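PDB 5N1T: cytochrome C, which binds a covalently attached heme c and probably carries electrons as a small class I type cytochrome. Local coordinates for residues 34-39 / 94-99. Sequence-based numbering, arbitrary orientation.
With HEC (heme c), chain F.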
# COMPACT_ATOMS: atom_id res chain seq x y z
N LEU B 34 22.18 16.99 -21.03
CA LEU B 34 23.11 16.05 -20.39
C LEU B 34 23.34 16.44 -18.96
O LEU B 34 23.39 15.56 -18.08
CB LEU B 34 24.44 15.95 -21.13
CG LEU B 34 24.43 15.24 -22.48
CD1 LEU B 34 25.73 15.56 -23.20
CD2 LEU B 34 24.21 13.73 -22.41
N ALA B 35 23.41 17.75 -18.73
CA ALA B 35 23.73 18.31 -17.42
C ALA B 35 22.51 18.49 -16.51
O ALA B 35 22.59 18.22 -15.30
CB ALA B 35 24.47 19.62 -17.60
N GLY B 36 21.38 18.92 -17.09
CA GLY B 36 20.13 19.24 -16.35
C GLY B 36 19.71 18.23 -15.27
O GLY B 36 19.23 18.62 -14.17
N ASN B 37 19.91 16.95 -15.59
CA ASN B 37 19.53 15.85 -14.74
C ASN B 37 20.34 15.81 -13.44
O ASN B 37 19.84 15.38 -12.40
CB ASN B 37 19.58 14.54 -15.52
CG ASN B 37 18.38 14.39 -16.46
OD1 ASN B 37 17.23 14.35 -16.02
ND2 ASN B 37 18.64 14.29 -17.76
N CYS B 38 21.57 16.30 -13.50
CA CYS B 38 22.41 16.38 -12.30
C CYS B 38 21.80 17.29 -11.27
O CYS B 38 21.97 17.05 -10.07
CB CYS B 38 23.81 16.90 -12.65
SG CYS B 38 24.53 16.05 -14.07
N TYR B 39 21.09 18.31 -11.72
CA TYR B 39 20.48 19.24 -10.78
C TYR B 39 19.33 18.57 -10.05
O TYR B 39 19.00 18.97 -8.94
CB TYR B 39 20.06 20.56 -11.44
CG TYR B 39 21.15 21.25 -12.28
CD1 TYR B 39 22.46 21.39 -11.80
CD2 TYR B 39 20.86 21.77 -13.57
CE1 TYR B 39 23.44 22.00 -12.57
CE2 TYR B 39 21.85 22.39 -14.34
CZ TYR B 39 23.14 22.51 -13.84
OH TYR B 39 24.14 23.12 -14.58
N SER B 94 31.25 17.17 -21.81
CA SER B 94 30.18 18.16 -22.00
C SER B 94 29.52 18.55 -20.67
O SER B 94 29.36 19.73 -20.36
CB SER B 94 29.10 17.66 -22.96
OG SER B 94 29.36 17.99 -24.30
N ILE B 95 29.16 17.54 -19.87
CA ILE B 95 28.49 17.74 -18.58
C ILE B 95 29.40 18.56 -17.67
O ILE B 95 28.96 19.54 -17.04
CB ILE B 95 28.13 16.37 -17.93
CG1 ILE B 95 26.97 15.74 -18.66
CG2 ILE B 95 27.77 16.49 -16.45
CD1 ILE B 95 27.06 14.23 -18.63
N ALA B 96 30.67 18.15 -17.64
CA ALA B 96 31.68 18.77 -16.79
C ALA B 96 31.75 20.29 -17.11
O ALA B 96 31.45 21.12 -16.24
CB ALA B 96 33.02 18.07 -16.98
N GLN B 97 32.05 20.61 -18.37
CA GLN B 97 32.10 21.97 -18.89
C GLN B 97 30.86 22.78 -18.48
O GLN B 97 30.97 23.74 -17.72
CB GLN B 97 32.21 21.93 -20.42
CG GLN B 97 32.68 23.22 -21.06
CD GLN B 97 32.19 23.39 -22.49
OE1 GLN B 97 31.55 24.39 -22.83
NE2 GLN B 97 32.47 22.41 -23.34
N HIS B 98 29.70 22.35 -18.97
CA HIS B 98 28.43 23.03 -18.75
C HIS B 98 28.10 23.37 -17.28
O HIS B 98 27.62 24.47 -16.99
CB HIS B 98 27.30 22.25 -19.43
CG HIS B 98 26.00 22.99 -19.48
ND1 HIS B 98 25.53 23.57 -20.64
CD2 HIS B 98 25.08 23.23 -18.52
CE1 HIS B 98 24.36 24.15 -20.38
NE2 HIS B 98 24.07 23.96 -19.10
N ILE B 99 28.37 22.45 -16.35
CA ILE B 99 28.09 22.75 -14.93
C ILE B 99 29.01 23.86 -14.39
O ILE B 99 28.52 24.82 -13.80
CB ILE B 99 28.00 21.49 -14.04
CG1 ILE B 99 26.73 20.71 -14.39
CG2 ILE B 99 27.97 21.84 -12.57
CD1 ILE B 99 26.83 19.23 -14.10
FE HEC F . 26.09 13.22 -8.35
CHA HEC F . 28.39 12.78 -5.77
CHB HEC F . 28.42 14.95 -10.10
CHC HEC F . 24.03 13.11 -11.17
CHD HEC F . 23.66 11.88 -6.44
NA HEC F . 28.08 13.75 -7.98
C1A HEC F . 28.85 13.56 -6.91
C2A HEC F . 30.22 14.13 -6.98
C3A HEC F . 30.22 14.77 -8.29
C4A HEC F . 28.86 14.46 -8.80
CMA HEC F . 31.29 15.53 -9.01
CAA HEC F . 31.30 14.08 -5.93
CBA HEC F . 31.02 15.34 -5.11
CGA HEC F . 32.03 15.66 -4.01
O1A HEC F . 32.83 14.80 -3.60
O2A HEC F . 32.02 16.81 -3.52
NB HEC F . 26.20 13.90 -10.32
C1B HEC F . 27.23 14.60 -10.85
C2B HEC F . 27.10 15.02 -12.25
C3B HEC F . 25.81 14.45 -12.61
C4B HEC F . 25.32 13.79 -11.34
CMB HEC F . 28.05 15.77 -13.14
CAB HEC F . 25.32 14.62 -14.01
CBB HEC F . 24.06 14.14 -14.60
NC HEC F . 24.14 12.61 -8.75
C1C HEC F . 23.42 12.65 -9.90
C2C HEC F . 22.02 12.15 -9.80
C3C HEC F . 21.95 11.76 -8.37
C4C HEC F . 23.28 12.11 -7.84
CMC HEC F . 21.00 12.06 -10.90
CAC HEC F . 20.88 11.22 -7.48
CBC HEC F . 19.53 10.78 -7.90
ND HEC F . 26.04 12.46 -6.44
C1D HEC F . 25.00 11.91 -5.83
C2D HEC F . 25.26 11.41 -4.46
C3D HEC F . 26.69 11.70 -4.27
C4D HEC F . 27.03 12.32 -5.55
CMD HEC F . 24.32 10.79 -3.48
CAD HEC F . 27.58 11.41 -3.11
CBD HEC F . 28.39 10.22 -3.61
CGD HEC F . 27.70 8.87 -3.48
O1D HEC F . 27.45 8.42 -2.34
O2D HEC F . 27.43 8.24 -4.52
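Ala35 sits where helices 29-42 and 89-101 meet, its CA 4.9 Å from the CA of Ile95. Its CB enters between His98 and Ile99, 3.8 Å from His98 CD2. Toward the start of segment 34-39, Leu34 CB packs on Ile95 CG1 at 3.5 Å, and Leu34 CD1 reaches Ser94 CB. At the other end, the Tyr39 and Ile99 side chains pass each other in opposite directions. Tyr39 OH comes within 3.5 Å of Ile99 CG1 and also lies at the edge of the His98 imidazole, near its plane. Cys38 SG, bonded to the vinyl-derived carbon CAB of the heme, touches Ile95 CG2 and Ile99 CD1. The two isoleucines also meet the heme methyl CMB, Ile95 through CG2 at 3.4 Å and Ile99 through CD1 at 3.8 Å. In Ile95, CG2 is anti to the backbone N while CG1 lies beside it (chi1 -74°), which sends one branch to the heme and the other to Leu34. Ile63 of helix 60-72 and Leu55 also pack on Ile99, and His98 stacks on His102. The short axes cross at -65° and approach to 9.1 Å, in the N- and C-terminal helix pairing characteristic of the cytochrome c fold. The interface is mainly apolar, so the thioether and one heme edge are packed against hydrocarbon beside the helix crossing.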